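Can2 (Sulfobacillus thermosulfidooxidans, PDB 7BDV) binds cyclic tetra-adenylate (cA4) through its CARF domains and acts as a dual-specificity nuclease that potentiates type III CRISPR defence. Local coordinates at residues I9-Y14 with N112-I117; L173-S178 with G239-H244; K311-T316 with L343-Y348. All coordinates share one frame; numbering follows the deposited sequence.

Contact 1 of 3, residues I9-Y14 with N112-I117; sequences IIHDTY and NHRPII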
ATOM      1  N   ILE A   9     -38.101   1.890   1.555  1.00 55.07           N
ATOM      2  CA  ILE A   9     -39.494   2.240   2.003  1.00 56.19           C
ATOM      3  C   ILE A   9     -40.125   0.988   2.627  1.00 58.66           C
ATOM      4  O   ILE A   9     -40.648   1.081   3.747  1.00 67.46           O
ATOM      5  CB  ILE A   9     -40.357   2.801   0.854  1.00 58.28           C
ATOM      6  N   ILE A  10     -40.002  -0.152   1.939  1.00 54.54           N
ATOM      7  CA  ILE A  10     -40.536  -1.486   2.337  1.00 53.91           C
ATOM      8  C   ILE A  10     -39.658  -2.118   3.435  1.00 54.25           C
ATOM      9  O   ILE A  10     -40.214  -2.764   4.341  1.00 53.01           O
ATOM     10  CB  ILE A  10     -40.621  -2.383   1.083  1.00 57.56           C
ATOM     11  CG1 ILE A  10     -41.526  -1.764   0.013  1.00 55.67           C
ATOM     12  CG2 ILE A  10     -41.053  -3.800   1.450  1.00 57.56           C
ATOM     13  CD1 ILE A  10     -41.220  -2.226  -1.396  1.00 59.12           C
ATOM     14  N   HIS A  11     -38.337  -1.981   3.343  1.00 48.04           N
ATOM     15  CA  HIS A  11     -37.355  -2.635   4.246  1.00 52.15           C
ATOM     16  C   HIS A  11     -36.721  -1.578   5.162  1.00 50.95           C
ATOM     17  O   HIS A  11     -35.882  -0.815   4.661  1.00 51.04           O
ATOM     18  CB  HIS A  11     -36.326  -3.395   3.403  1.00 56.18           C
ATOM     19  CG  HIS A  11     -36.942  -4.294   2.388  1.00 51.71           C
ATOM     20  ND1 HIS A  11     -37.510  -5.501   2.737  1.00 50.62           N
ATOM     21  CD2 HIS A  11     -37.055  -4.193   1.045  1.00 50.10           C
ATOM     22  CE1 HIS A  11     -37.949  -6.111   1.659  1.00 48.96           C
ATOM     23  NE2 HIS A  11     -37.681  -5.329   0.601  1.00 51.44           N
ATOM     24  N   ASP A  12     -37.108  -1.547   6.444  1.00 52.76           N
ATOM     25  CA  ASP A  12     -36.814  -0.448   7.413  1.00 49.17           C
ATOM     26  C   ASP A  12     -35.359  -0.496   7.925  1.00 46.19           C
ATOM     27  O   ASP A  12     -34.841   0.541   8.372  1.00 46.83           O
ATOM     28  CB  ASP A  12     -37.774  -0.540   8.600  1.00 50.42           C
ATOM     29  N   THR A  13     -34.725  -1.672   7.911  1.00 38.94           N
ATOM     30  CA  THR A  13     -33.515  -1.970   8.715  1.00 39.57           C
ATOM     31  C   THR A  13     -32.399  -2.431   7.776  1.00 38.35           C
ATOM     32  O   THR A  13     -32.599  -3.427   7.057  1.00 42.87           O
ATOM     33  CB  THR A  13     -33.857  -2.989   9.812  1.00 43.76           C
ATOM     34  OG1 THR A  13     -34.849  -2.417  10.682  1.00 39.96           O
ATOM     35  CG2 THR A  13     -32.650  -3.397  10.623  1.00 41.13           C
ATOM     36  N   TYR A  14     -31.283  -1.720   7.779  1.00 34.47           N
ATOM     37  CA  TYR A  14     -30.089  -1.986   6.938  1.00 33.84           C
ATOM     38  C   TYR A  14     -29.009  -2.607   7.830  1.00 32.70           C
ATOM     39  O   TYR A  14     -28.643  -2.012   8.855  1.00 27.52           O
ATOM     40  CB  TYR A  14     -29.720  -0.667   6.270  1.00 32.77           C
ATOM     41  CG  TYR A  14     -28.436  -0.624   5.499  1.00 30.15           C
ATOM     42  CD1 TYR A  14     -28.364  -1.111   4.215  1.00 36.09           C
ATOM     43  CD2 TYR A  14     -27.313  -0.032   6.032  1.00 34.65           C
ATOM     44  CE1 TYR A  14     -27.206  -0.988   3.458  1.00 34.88           C
ATOM     45  CE2 TYR A  14     -26.137   0.084   5.303  1.00 36.75           C
ATOM     46  CZ  TYR A  14     -26.083  -0.434   4.025  1.00 36.13           C
ATOM     47  OH  TYR A  14     -24.933  -0.341   3.300  1.00 42.79           O
ATOM     48  N   ASN A 112     -34.605 -16.614   4.979  1.00 45.60           N
ATOM     49  CA  ASN A 112     -35.782 -15.759   5.308  1.00 44.36           C
ATOM     50  C   ASN A 112     -36.231 -14.919   4.110  1.00 47.44           C
ATOM     51  O   ASN A 112     -36.951 -13.950   4.342  1.00 50.25           O
ATOM     52  CB  ASN A 112     -35.495 -14.837   6.487  1.00 44.82           C
ATOM     53  CG  ASN A 112     -35.441 -15.562   7.810  1.00 47.33           C
ATOM     54  OD1 ASN A 112     -36.424 -15.572   8.544  1.00 50.64           O
ATOM     55  ND2 ASN A 112     -34.332 -16.223   8.096  1.00 50.72           N
ATOM     56  N   HIS A 113     -35.816 -15.264   2.884  1.00 47.72           N
ATOM     57  CA  HIS A 113     -36.213 -14.587   1.622  1.00 50.85           C
ATOM     58  C   HIS A 113     -36.088 -13.062   1.751  1.00 46.83           C
ATOM     59  O   HIS A 113     -37.017 -12.344   1.314  1.00 44.85           O
ATOM     60  CB  HIS A 113     -37.629 -15.032   1.206  1.00 60.91           C
ATOM     61  CG  HIS A 113     -37.721 -16.506   1.009  1.00 62.20           C
ATOM     62  ND1 HIS A 113     -38.067 -17.363   2.041  1.00 64.14           N
ATOM     63  CD2 HIS A 113     -37.458 -17.284  -0.070  1.00 60.40           C
ATOM     64  CE1 HIS A 113     -38.026 -18.610   1.604  1.00 65.35           C
ATOM     65  NE2 HIS A 113     -37.647 -18.589   0.309  1.00 63.02           N
ATOM     66  N   ARG A 114     -34.973 -12.586   2.307  1.00 42.77           N
ATOM     67  CA  ARG A 114     -34.698 -11.141   2.506  1.00 39.94           C
ATOM     68  C   ARG A 114     -33.877 -10.607   1.335  1.00 43.62           C
ATOM     69  O   ARG A 114     -33.119 -11.347   0.702  1.00 44.63           O
ATOM     70  CB  ARG A 114     -33.954 -10.905   3.819  1.00 42.61           C
ATOM     71  CG  ARG A 114     -34.646 -11.410   5.076  1.00 43.76           C
ATOM     72  CD  ARG A 114     -36.090 -10.960   5.265  1.00 45.65           C
ATOM     73  NE  ARG A 114     -36.265  -9.545   5.041  1.00 50.39           N
ATOM     74  CZ  ARG A 114     -37.275  -8.969   4.408  1.00 49.51           C
ATOM     75  NH1 ARG A 114     -38.285  -9.694   3.953  1.00 51.56           N
ATOM     76  NH2 ARG A 114     -37.270  -7.653   4.299  1.00 54.34           N
ATOM     77  N   PRO A 115     -34.020  -9.302   1.021  1.00 40.33           N
ATOM     78  CA  PRO A 115     -33.136  -8.630   0.084  1.00 41.42           C
ATOM     79  C   PRO A 115     -31.676  -8.587   0.574  1.00 40.21           C
ATOM     80  O   PRO A 115     -31.390  -8.353   1.754  1.00 33.84           O
ATOM     81  CB  PRO A 115     -33.671  -7.201  -0.049  1.00 43.66           C
ATOM     82  CG  PRO A 115     -34.994  -7.179   0.702  1.00 45.36           C
ATOM     83  CD  PRO A 115     -35.054  -8.417   1.562  1.00 45.00           C
ATOM     84  N   ILE A 116     -30.759  -8.804  -0.362  1.00 32.22           N
ATOM     85  CA  ILE A 116     -29.300  -8.828  -0.088  1.00 34.49           C
ATOM     86  C   ILE A 116     -28.619  -8.057  -1.212  1.00 33.89           C
ATOM     87  O   ILE A 116     -28.777  -8.451  -2.371  1.00 36.61           O
ATOM     88  CB  ILE A 116     -28.750 -10.261   0.036  1.00 37.38           C
ATOM     89  CG1 ILE A 116     -29.467 -11.068   1.112  1.00 34.95           C
ATOM     90  CG2 ILE A 116     -27.249 -10.195   0.302  1.00 34.12           C
ATOM     91  CD1 ILE A 116     -29.199 -12.580   1.048  1.00 33.01           C
ATOM     92  N   ILE A 117     -27.879  -7.010  -0.858  1.00 31.65           N
ATOM     93  CA  ILE A 117     -27.160  -6.146  -1.820  1.00 31.39           C
ATOM     94  C   ILE A 117     -25.648  -6.355  -1.661  1.00 30.03           C
ATOM     95  O   ILE A 117     -25.192  -6.712  -0.584  1.00 28.85           O
ATOM     96  CB  ILE A 117     -27.575  -4.688  -1.630  1.00 33.07           C
ATOM     97  CG1 ILE A 117     -27.001  -4.086  -0.343  1.00 32.46           C
ATOM     98  CG2 ILE A 117     -29.090  -4.566  -1.696  1.00 38.66           C
ATOM     99  CD1 ILE A 117     -27.095  -2.586  -0.301  1.00 38.70           C
TER
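His11 and Pro115 bring the two backbones to 8.4 Å between their CA atoms, a spacing consistent with strand 90-93 lying between strands 13-17 and 116-120. His11, just past the end of helix 4-10, lays its imidazole against Pro115, whose CG sits over one face in a CH-pi contact, 3.4 Å from the ring centroid. Ile10 CG2 covers the opposite face, so the ring is sandwiched between two aliphatic groups. At the imidazole edge, Arg114 NH2 gives ND1 of His11 a weak, strongly bent hydrogen bond of 2.7 Å, with the guanidinium plane turned 56° from the ring. Bends at chi2 and chi3 fold the arginine back on itself, so that Pro115 CD lies over its guanidinium and NE reaches Ala90 O. The parallel strand order 62-67, 36-41, 13-17, 90-93, 116-120 marks the Rossmann-like core of the CARF domain; a Schellman motif with His113 as its C-prime residue ends helix 99-111 and leads into the last of these strands. Deeper in, Ile117 CD1 meets the Tyr14 ring at its edge, 4.1 Å from CE1, while Tyr14 OH is hydrogen-bonded to Asn93 and to Asn25 O.

Contact 2 of 3, residues L173-S178 with G239-H244; sequences LFAQNS and GGWFEH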
ATOM      1  N   LEU A 173       2.303  28.370 -22.599  1.00 43.56           N
ATOM      2  CA  LEU A 173       3.517  28.343 -23.472  1.00 40.88           C
ATOM      3  C   LEU A 173       4.515  27.310 -22.934  1.00 42.89           C
ATOM      4  O   LEU A 173       5.116  26.597 -23.745  1.00 40.38           O
ATOM      5  CB  LEU A 173       4.147  29.733 -23.554  1.00 37.84           C
ATOM      6  N   PHE A 174       4.672  27.207 -21.611  1.00 39.73           N
ATOM      7  CA  PHE A 174       5.558  26.228 -20.935  1.00 37.52           C
ATOM      8  C   PHE A 174       5.088  24.813 -21.219  1.00 38.73           C
ATOM      9  O   PHE A 174       5.949  23.941 -21.502  1.00 33.07           O
ATOM     10  CB  PHE A 174       5.579  26.469 -19.427  1.00 44.68           C
ATOM     11  CG  PHE A 174       6.464  27.599 -18.969  1.00 43.91           C
ATOM     12  CD1 PHE A 174       7.136  28.415 -19.864  1.00 41.72           C
ATOM     13  CD2 PHE A 174       6.614  27.848 -17.622  1.00 45.09           C
ATOM     14  CE1 PHE A 174       7.925  29.458 -19.422  1.00 39.35           C
ATOM     15  CE2 PHE A 174       7.433  28.872 -17.178  1.00 43.20           C
ATOM     16  CZ  PHE A 174       8.093  29.669 -18.077  1.00 40.77           C
ATOM     17  N   ALA A 175       3.776  24.584 -21.125  1.00 36.93           N
ATOM     18  CA  ALA A 175       3.134  23.274 -21.368  1.00 40.50           C
ATOM     19  C   ALA A 175       3.336  22.874 -22.829  1.00 43.02           C
ATOM     20  O   ALA A 175       3.751  21.703 -23.054  1.00 47.14           O
ATOM     21  CB  ALA A 175       1.670  23.308 -21.006  1.00 42.94           C
ATOM     22  N   GLN A 176       3.071  23.792 -23.765  1.00 44.34           N
ATOM     23  CA  GLN A 176       3.180  23.545 -25.236  1.00 47.49           C
ATOM     24  C   GLN A 176       4.655  23.352 -25.624  1.00 45.60           C
ATOM     25  O   GLN A 176       4.920  22.588 -26.560  1.00 44.27           O
ATOM     26  CB  GLN A 176       2.555  24.705 -26.015  1.00 53.54           C
ATOM     27  CG  GLN A 176       2.549  24.513 -27.524  1.00 59.19           C
ATOM     28  CD  GLN A 176       1.685  23.336 -27.909  1.00 68.25           C
ATOM     29  OE1 GLN A 176       0.492  23.279 -27.592  1.00 60.28           O
ATOM     30  NE2 GLN A 176       2.289  22.367 -28.580  1.00 69.71           N
ATOM     31  N   ASN A 177       5.582  24.015 -24.932  1.00 40.79           N
ATOM     32  CA  ASN A 177       7.035  24.029 -25.272  1.00 42.97           C
ATOM     33  C   ASN A 177       7.854  23.169 -24.319  1.00 35.39           C
ATOM     34  O   ASN A 177       9.074  23.316 -24.354  1.00 38.65           O
ATOM     35  CB  ASN A 177       7.610  25.452 -25.262  1.00 40.40           C
ATOM     36  CG  ASN A 177       7.041  26.319 -26.360  1.00 37.73           C
ATOM     37  OD1 ASN A 177       6.689  25.827 -27.430  1.00 39.95           O
ATOM     38  ND2 ASN A 177       6.953  27.610 -26.097  1.00 44.03           N
ATOM     39  N   SER A 178       7.241  22.281 -23.533  1.00 36.03           N
ATOM     40  CA  SER A 178       7.922  21.520 -22.456  1.00 41.99           C
ATOM     41  C   SER A 178       9.092  20.718 -23.062  1.00 43.52           C
ATOM     42  O   SER A 178      10.119  20.599 -22.406  1.00 47.71           O
ATOM     43  CB  SER A 178       6.957  20.610 -21.708  1.00 45.18           C
ATOM     44  OG  SER A 178       6.414  19.630 -22.574  1.00 48.74           O
ATOM     45  N   GLY A 239       8.157  24.644 -10.411  1.00 37.87           N
ATOM     46  CA  GLY A 239       7.154  23.657 -10.842  1.00 37.07           C
ATOM     47  C   GLY A 239       5.716  24.098 -10.589  1.00 36.06           C
ATOM     48  O   GLY A 239       4.813  23.299 -10.899  1.00 33.15           O
ATOM     49  N   GLY A 240       5.466  25.283 -10.019  1.00 37.57           N
ATOM     50  CA  GLY A 240       4.078  25.749  -9.794  1.00 33.18           C
ATOM     51  C   GLY A 240       3.315  25.866 -11.099  1.00 33.37           C
ATOM     52  O   GLY A 240       2.116  25.571 -11.134  1.00 33.28           O
ATOM     53  N   TRP A 241       3.958  26.348 -12.166  1.00 32.92           N
ATOM     54  CA  TRP A 241       3.307  26.499 -13.484  1.00 31.58           C
ATOM     55  C   TRP A 241       2.702  25.152 -13.923  1.00 31.66           C
ATOM     56  O   TRP A 241       1.562  25.124 -14.496  1.00 29.08           O
ATOM     57  CB  TRP A 241       4.286  27.054 -14.513  1.00 34.43           C
ATOM     58  CG  TRP A 241       5.361  26.080 -14.893  1.00 30.11           C
ATOM     59  CD1 TRP A 241       6.610  26.018 -14.367  1.00 33.30           C
ATOM     60  CD2 TRP A 241       5.308  25.054 -15.904  1.00 30.30           C
ATOM     61  NE1 TRP A 241       7.362  25.081 -15.026  1.00 33.00           N
ATOM     62  CE2 TRP A 241       6.576  24.445 -15.941  1.00 30.94           C
ATOM     63  CE3 TRP A 241       4.335  24.632 -16.815  1.00 33.22           C
ATOM     64  CZ2 TRP A 241       6.874  23.385 -16.788  1.00 33.01           C
ATOM     65  CZ3 TRP A 241       4.632  23.573 -17.652  1.00 36.15           C
ATOM     66  CH2 TRP A 241       5.885  22.967 -17.641  1.00 33.17           C
ATOM     67  N   PHE A 242       3.404  24.039 -13.677  1.00 31.05           N
ATOM     68  CA  PHE A 242       2.934  22.717 -14.154  1.00 29.57           C
ATOM     69  C   PHE A 242       1.774  22.233 -13.275  1.00 29.26           C
ATOM     70  O   PHE A 242       0.871  21.608 -13.803  1.00 28.03           O
ATOM     71  CB  PHE A 242       4.065  21.691 -14.134  1.00 31.52           C
ATOM     72  CG  PHE A 242       3.630  20.352 -14.672  1.00 32.06           C
ATOM     73  CD1 PHE A 242       3.216  20.244 -15.986  1.00 32.57           C
ATOM     74  CD2 PHE A 242       3.558  19.229 -13.842  1.00 33.23           C
ATOM     75  CE1 PHE A 242       2.787  19.014 -16.473  1.00 34.64           C
ATOM     76  CE2 PHE A 242       3.146  18.007 -14.342  1.00 34.11           C
ATOM     77  CZ  PHE A 242       2.746  17.908 -15.653  1.00 35.67           C
ATOM     78  N   GLU A 243       1.814  22.515 -11.979  1.00 30.07           N
ATOM     79  CA  GLU A 243       0.693  22.210 -11.045  1.00 33.82           C
ATOM     80  C   GLU A 243      -0.559  22.925 -11.548  1.00 27.76           C
ATOM     81  O   GLU A 243      -1.583  22.336 -11.529  1.00 37.26           O
ATOM     82  CB  GLU A 243       1.040  22.649  -9.610  1.00 39.36           C
ATOM     83  CG  GLU A 243       2.304  22.002  -9.052  1.00 44.80           C
ATOM     84  CD  GLU A 243       2.605  22.311  -7.587  1.00 61.77           C
ATOM     85  OE1 GLU A 243       1.723  22.006  -6.725  1.00 74.96           O
ATOM     86  OE2 GLU A 243       3.723  22.848  -7.299  1.00 53.58           O
ATOM     87  N   HIS A 244      -0.461  24.167 -11.988  1.00 36.68           N
ATOM     88  CA  HIS A 244      -1.615  24.956 -12.503  1.00 35.06           C
ATOM     89  C   HIS A 244      -2.053  24.340 -13.837  1.00 31.93           C
ATOM     90  O   HIS A 244      -3.261  24.229 -14.104  1.00 26.62           O
ATOM     91  CB  HIS A 244      -1.271  26.426 -12.631  1.00 37.83           C
ATOM     92  CG  HIS A 244      -1.216  27.178 -11.353  1.00 48.98           C
ATOM     93  ND1 HIS A 244      -0.016  27.552 -10.778  1.00 53.22           N
ATOM     94  CD2 HIS A 244      -2.200  27.663 -10.563  1.00 58.25           C
ATOM     95  CE1 HIS A 244      -0.254  28.209  -9.660  1.00 56.15           C
ATOM     96  NE2 HIS A 244      -1.597  28.305  -9.511  1.00 62.35           N
TER
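The indole of Trp241 has a neighbour over each face. Over one lies Phe174, whose CB stands 3.6 Å from the centroid of the six-membered ring in a CH-pi contact, and whose CD2 rests above the five-membered ring, 3.5 Å from Trp241 CG. Over the other lies CB of the next residue, Phe242. The two aromatic rings thus form a T-shaped (edge-to-face) pair: Phe174 presents its edge to the indole face, with centroids 4.8 Å apart and planes at 79°. The pyrrole end of the indole therefore receives the phenyl edge, and the benzo end receives the CB of the same residue.

Trp241 reaches this place through an unusual first torsion for a helix: CG stands between the backbone N and the carbonyl carbon (chi1 70°), which throws the indole out from helix 231-254 against helix 168-176. The reach carries CZ3 to 3.7 Å from Ala175 N, and the Ala175 methyl adds a looser contact with the same atom. Farther along helix 231-254, His244 ND1 donates to Gly240 O at 2.9 Å, from well above the carbonyl plane, so this oxygen takes both the backbone and the side-chain N-H of His244. The helix is kinked here, at Gly239, which has positive phi, and at Phe242.

Leu185 of helix 182-193 touches both Phe174 and Trp241, and Leu206 and Leu210 of helix 205-212 also touch Phe174; Tyr331 meets the indole at an inclined angle. The contact thus joins a cluster of short helices to the long helix of the endonuclease domain. With no hydrogen bond spanning the two segments, cohesion probably rests on dispersion and the weak electrostatics of C-H groups against the indole face, with the neighbouring side chains limiting ring rotation.

Contact 3 of 3, residues K311-T316 with L343-Y348; sequences KIDSVT and LNNSIY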
ATOM      1  N   LYS A 311       6.368   7.471  -1.548  1.00 40.76           N
ATOM      2  CA  LYS A 311       5.462   8.342  -0.755  1.00 41.29           C
ATOM      3  C   LYS A 311       4.049   8.236  -1.347  1.00 41.90           C
ATOM      4  O   LYS A 311       3.122   7.940  -0.567  1.00 39.72           O
ATOM      5  CB  LYS A 311       6.007   9.774  -0.725  1.00 43.89           C
ATOM      6  CG  LYS A 311       5.182  10.746   0.111  1.00 48.91           C
ATOM      7  CD  LYS A 311       5.248  12.182  -0.357  1.00 53.36           C
ATOM      8  CE  LYS A 311       4.961  13.154   0.766  1.00 60.10           C
ATOM      9  NZ  LYS A 311       6.164  13.401   1.593  1.00 62.44           N
ATOM     10  N   ILE A 312       3.894   8.399  -2.669  1.00 46.16           N
ATOM     11  CA  ILE A 312       2.574   8.288  -3.373  1.00 45.22           C
ATOM     12  C   ILE A 312       1.935   6.946  -2.997  1.00 49.36           C
ATOM     13  O   ILE A 312       0.730   6.912  -2.589  1.00 44.95           O
ATOM     14  CB  ILE A 312       2.730   8.406  -4.909  1.00 45.60           C
ATOM     15  CG1 ILE A 312       3.133   9.794  -5.401  1.00 46.15           C
ATOM     16  CG2 ILE A 312       1.468   7.960  -5.606  1.00 48.30           C
ATOM     17  CD1 ILE A 312       3.487   9.823  -6.900  1.00 49.93           C
ATOM     18  N   ASP A 313       2.699   5.856  -3.146  1.00 41.39           N
ATOM     19  CA  ASP A 313       2.197   4.497  -2.866  1.00 41.09           C
ATOM     20  C   ASP A 313       1.730   4.414  -1.403  1.00 39.60           C
ATOM     21  O   ASP A 313       0.612   3.954  -1.184  1.00 49.69           O
ATOM     22  CB  ASP A 313       3.262   3.447  -3.173  1.00 44.57           C
ATOM     23  CG  ASP A 313       2.721   2.030  -3.123  1.00 54.52           C
ATOM     24  OD1 ASP A 313       1.559   1.851  -3.503  1.00 55.05           O
ATOM     25  OD2 ASP A 313       3.462   1.119  -2.699  1.00 66.73           O
ATOM     26  N   SER A 314       2.556   4.833  -0.445  1.00 38.62           N
ATOM     27  CA  SER A 314       2.299   4.737   1.017  1.00 37.32           C
ATOM     28  C   SER A 314       1.062   5.576   1.383  1.00 36.27           C
ATOM     29  O   SER A 314       0.105   5.026   1.946  1.00 36.01           O
ATOM     30  CB  SER A 314       3.520   5.157   1.792  1.00 37.80           C
ATOM     31  OG  SER A 314       3.250   5.237   3.198  1.00 43.62           O
ATOM     32  N   VAL A 315       1.065   6.858   1.044  1.00 40.94           N
ATOM     33  CA  VAL A 315       0.016   7.818   1.496  1.00 43.31           C
ATOM     34  C   VAL A 315      -1.334   7.471   0.852  1.00 41.32           C
ATOM     35  O   VAL A 315      -2.336   7.417   1.590  1.00 39.71           O
ATOM     36  CB  VAL A 315       0.439   9.272   1.220  1.00 43.06           C
ATOM     37  CG1 VAL A 315      -0.676  10.253   1.560  1.00 43.92           C
ATOM     38  CG2 VAL A 315       1.709   9.599   1.995  1.00 40.74           C
ATOM     39  N   THR A 316      -1.379   7.219  -0.458  1.00 37.41           N
ATOM     40  CA  THR A 316      -2.648   7.022  -1.189  1.00 42.57           C
ATOM     41  C   THR A 316      -3.346   5.760  -0.686  1.00 42.54           C
ATOM     42  O   THR A 316      -4.577   5.777  -0.587  1.00 40.40           O
ATOM     43  CB  THR A 316      -2.482   7.083  -2.710  1.00 47.03           C
ATOM     44  OG1 THR A 316      -1.855   5.882  -3.159  1.00 58.46           O
ATOM     45  CG2 THR A 316      -1.751   8.340  -3.123  1.00 49.80           C
ATOM     46  N   LEU A 343       4.046   1.408 -12.635  1.00 45.75           N
ATOM     47  CA  LEU A 343       3.193   0.320 -13.190  1.00 48.80           C
ATOM     48  C   LEU A 343       3.004  -0.760 -12.117  1.00 46.25           C
ATOM     49  O   LEU A 343       1.859  -1.159 -11.869  1.00 47.06           O
ATOM     50  CB  LEU A 343       3.821  -0.268 -14.463  1.00 56.19           C
ATOM     51  CG  LEU A 343       3.058  -1.441 -15.083  1.00 58.71           C
ATOM     52  CD1 LEU A 343       1.687  -0.977 -15.568  1.00 60.38           C
ATOM     53  CD2 LEU A 343       3.856  -2.087 -16.214  1.00 59.58           C
ATOM     54  N   ASN A 344       4.097  -1.203 -11.499  1.00 46.89           N
ATOM     55  CA  ASN A 344       4.077  -2.241 -10.444  1.00 48.59           C
ATOM     56  C   ASN A 344       3.165  -1.812  -9.271  1.00 51.80           C
ATOM     57  O   ASN A 344       2.545  -2.684  -8.661  1.00 47.64           O
ATOM     58  CB  ASN A 344       5.492  -2.516  -9.944  1.00 53.50           C
ATOM     59  CG  ASN A 344       5.540  -3.733  -9.049  1.00 57.58           C
ATOM     60  OD1 ASN A 344       5.262  -4.833  -9.517  1.00 58.39           O
ATOM     61  ND2 ASN A 344       5.855  -3.542  -7.776  1.00 61.42           N
ATOM     62  N   ASN A 345       3.088  -0.512  -8.970  1.00 49.66           N
ATOM     63  CA  ASN A 345       2.396   0.024  -7.764  1.00 48.02           C
ATOM     64  C   ASN A 345       0.993   0.541  -8.116  1.00 45.11           C
ATOM     65  O   ASN A 345       0.379   1.185  -7.247  1.00 43.93           O
ATOM     66  CB  ASN A 345       3.233   1.124  -7.110  1.00 47.87           C
ATOM     67  CG  ASN A 345       4.444   0.586  -6.377  1.00 55.25           C
ATOM     68  OD1 ASN A 345       4.798  -0.593  -6.491  1.00 64.02           O
ATOM     69  ND2 ASN A 345       5.091   1.451  -5.623  1.00 62.99           N
ATOM     70  N   SER A 346       0.533   0.292  -9.345  1.00 44.92           N
ATOM     71  CA  SER A 346      -0.758   0.755  -9.919  1.00 49.60           C
ATOM     72  C   SER A 346      -0.854   2.288  -9.890  1.00 48.43           C
ATOM     73  O   SER A 346      -1.964   2.813  -9.696  1.00 43.43           O
ATOM     74  CB  SER A 346      -1.941   0.124  -9.203  1.00 50.22           C
ATOM     75  OG  SER A 346      -1.986  -1.276  -9.416  1.00 54.08           O
ATOM     76  N   ILE A 347       0.262   2.990 -10.083  1.00 41.91           N
ATOM     77  CA  ILE A 347       0.298   4.477 -10.193  1.00 42.54           C
ATOM     78  C   ILE A 347       0.357   4.824 -11.677  1.00 43.48           C
ATOM     79  O   ILE A 347       1.337   4.449 -12.331  1.00 31.49           O
ATOM     80  CB  ILE A 347       1.489   5.041  -9.408  1.00 42.83           C
ATOM     81  CG1 ILE A 347       1.409   4.666  -7.926  1.00 40.00           C
ATOM     82  CG2 ILE A 347       1.643   6.532  -9.618  1.00 45.33           C
ATOM     83  CD1 ILE A 347       2.630   5.022  -7.140  1.00 41.69           C
ATOM     84  N   TYR A 348      -0.656   5.515 -12.189  1.00 35.60           N
ATOM     85  CA  TYR A 348      -0.626   6.043 -13.578  1.00 42.85           C
ATOM     86  C   TYR A 348       0.502   7.066 -13.706  1.00 38.64           C
ATOM     87  O   TYR A 348       0.740   7.855 -12.758  1.00 33.80           O
ATOM     88  CB  TYR A 348      -1.997   6.562 -13.999  1.00 49.07           C
ATOM     89  CG  TYR A 348      -2.874   5.476 -14.565  1.00 57.99           C
ATOM     90  CD1 TYR A 348      -3.397   4.473 -13.752  1.00 64.07           C
ATOM     91  CD2 TYR A 348      -3.194   5.448 -15.912  1.00 63.97           C
ATOM     92  CE1 TYR A 348      -4.204   3.474 -14.265  1.00 66.55           C
ATOM     93  CE2 TYR A 348      -4.011   4.460 -16.440  1.00 66.07           C
ATOM     94  CZ  TYR A 348      -4.520   3.470 -15.612  1.00 69.55           C
ATOM     95  OH  TYR A 348      -5.334   2.481 -16.091  1.00 77.57           O
TER
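Apolar contact centres on two isoleucines. CD1 of Ile347 comes to 3.5 Å from CG2 of Ile312 on helix 306-320, the two chains crossing at a slant. With CG1 of Ile312 anti to the carbonyl carbon (chi1 -69°), the CG2 branch stands anti to the backbone N and meets Ile347. The same CD1 methyl lies 4.1 Å from Asp313 N, so it touches the backbone of helix 306-320 as well as the Ile312 side chain.

Polar groups meet beside this pair. The Asp313 carboxylate and the Asn345 amide are stacked, their planes 29° apart; OD2 of Asp313 is 3.4 Å from ND2 of Asn345, but the angle is too poor for a hydrogen bond. The carboxylate is instead satisfied across the dimer: OD2 bonds to Ser314 OG of the second subunit, and OD1 forms a salt bridge with Arg318 of that subunit. Together these partners would probably favour a charged carboxylate.

Two side-chain hydrogen bonds lie within the segments. Thr316 OG1 donates to Ile312 O at 2.8 Å, joining Thr316 N, which reaches the same oxygen at 3.0 Å from the opposite face of the carbonyl plane. Asn344 ND2 makes a weak bond of 3.4 Å to Asn345 OD1.

A Schellman motif with Ser346 at positive phi stops helix 336-344 and turns the chain into the strand. Strands 286-291, 325-329 and 347-350 run parallel, linked by helices 306-320 and 336-344 in successive beta-alpha-beta crossovers, an organisation consistent with the core of a PD-(D/E)XK nuclease.

Overall arrangement
All three contacts are buried overall, but His11 and Arg114 of contact 1 are partly exposed, whereas every touching residue of contacts 2 and 3 is buried. Contact 1 belongs to the CARF domain and contact 3 to the endonuclease domain; the centres of contacts 1 and 3 are 39 Å apart. Contact 2 joins the latter domain's long helix to neighbouring short helices and is dominated by an aromatic pair, with no hydrogen bond across it. Contacts 1 and 3 each involve a strand entered from a Schellman-capped helix, and both mix apolar and polar groups; their nearest atoms are about 9 Å (contact 1) and 10 Å (contact 3) from the bound nucleic acid. Contact 3 alone is touched by the second subunit.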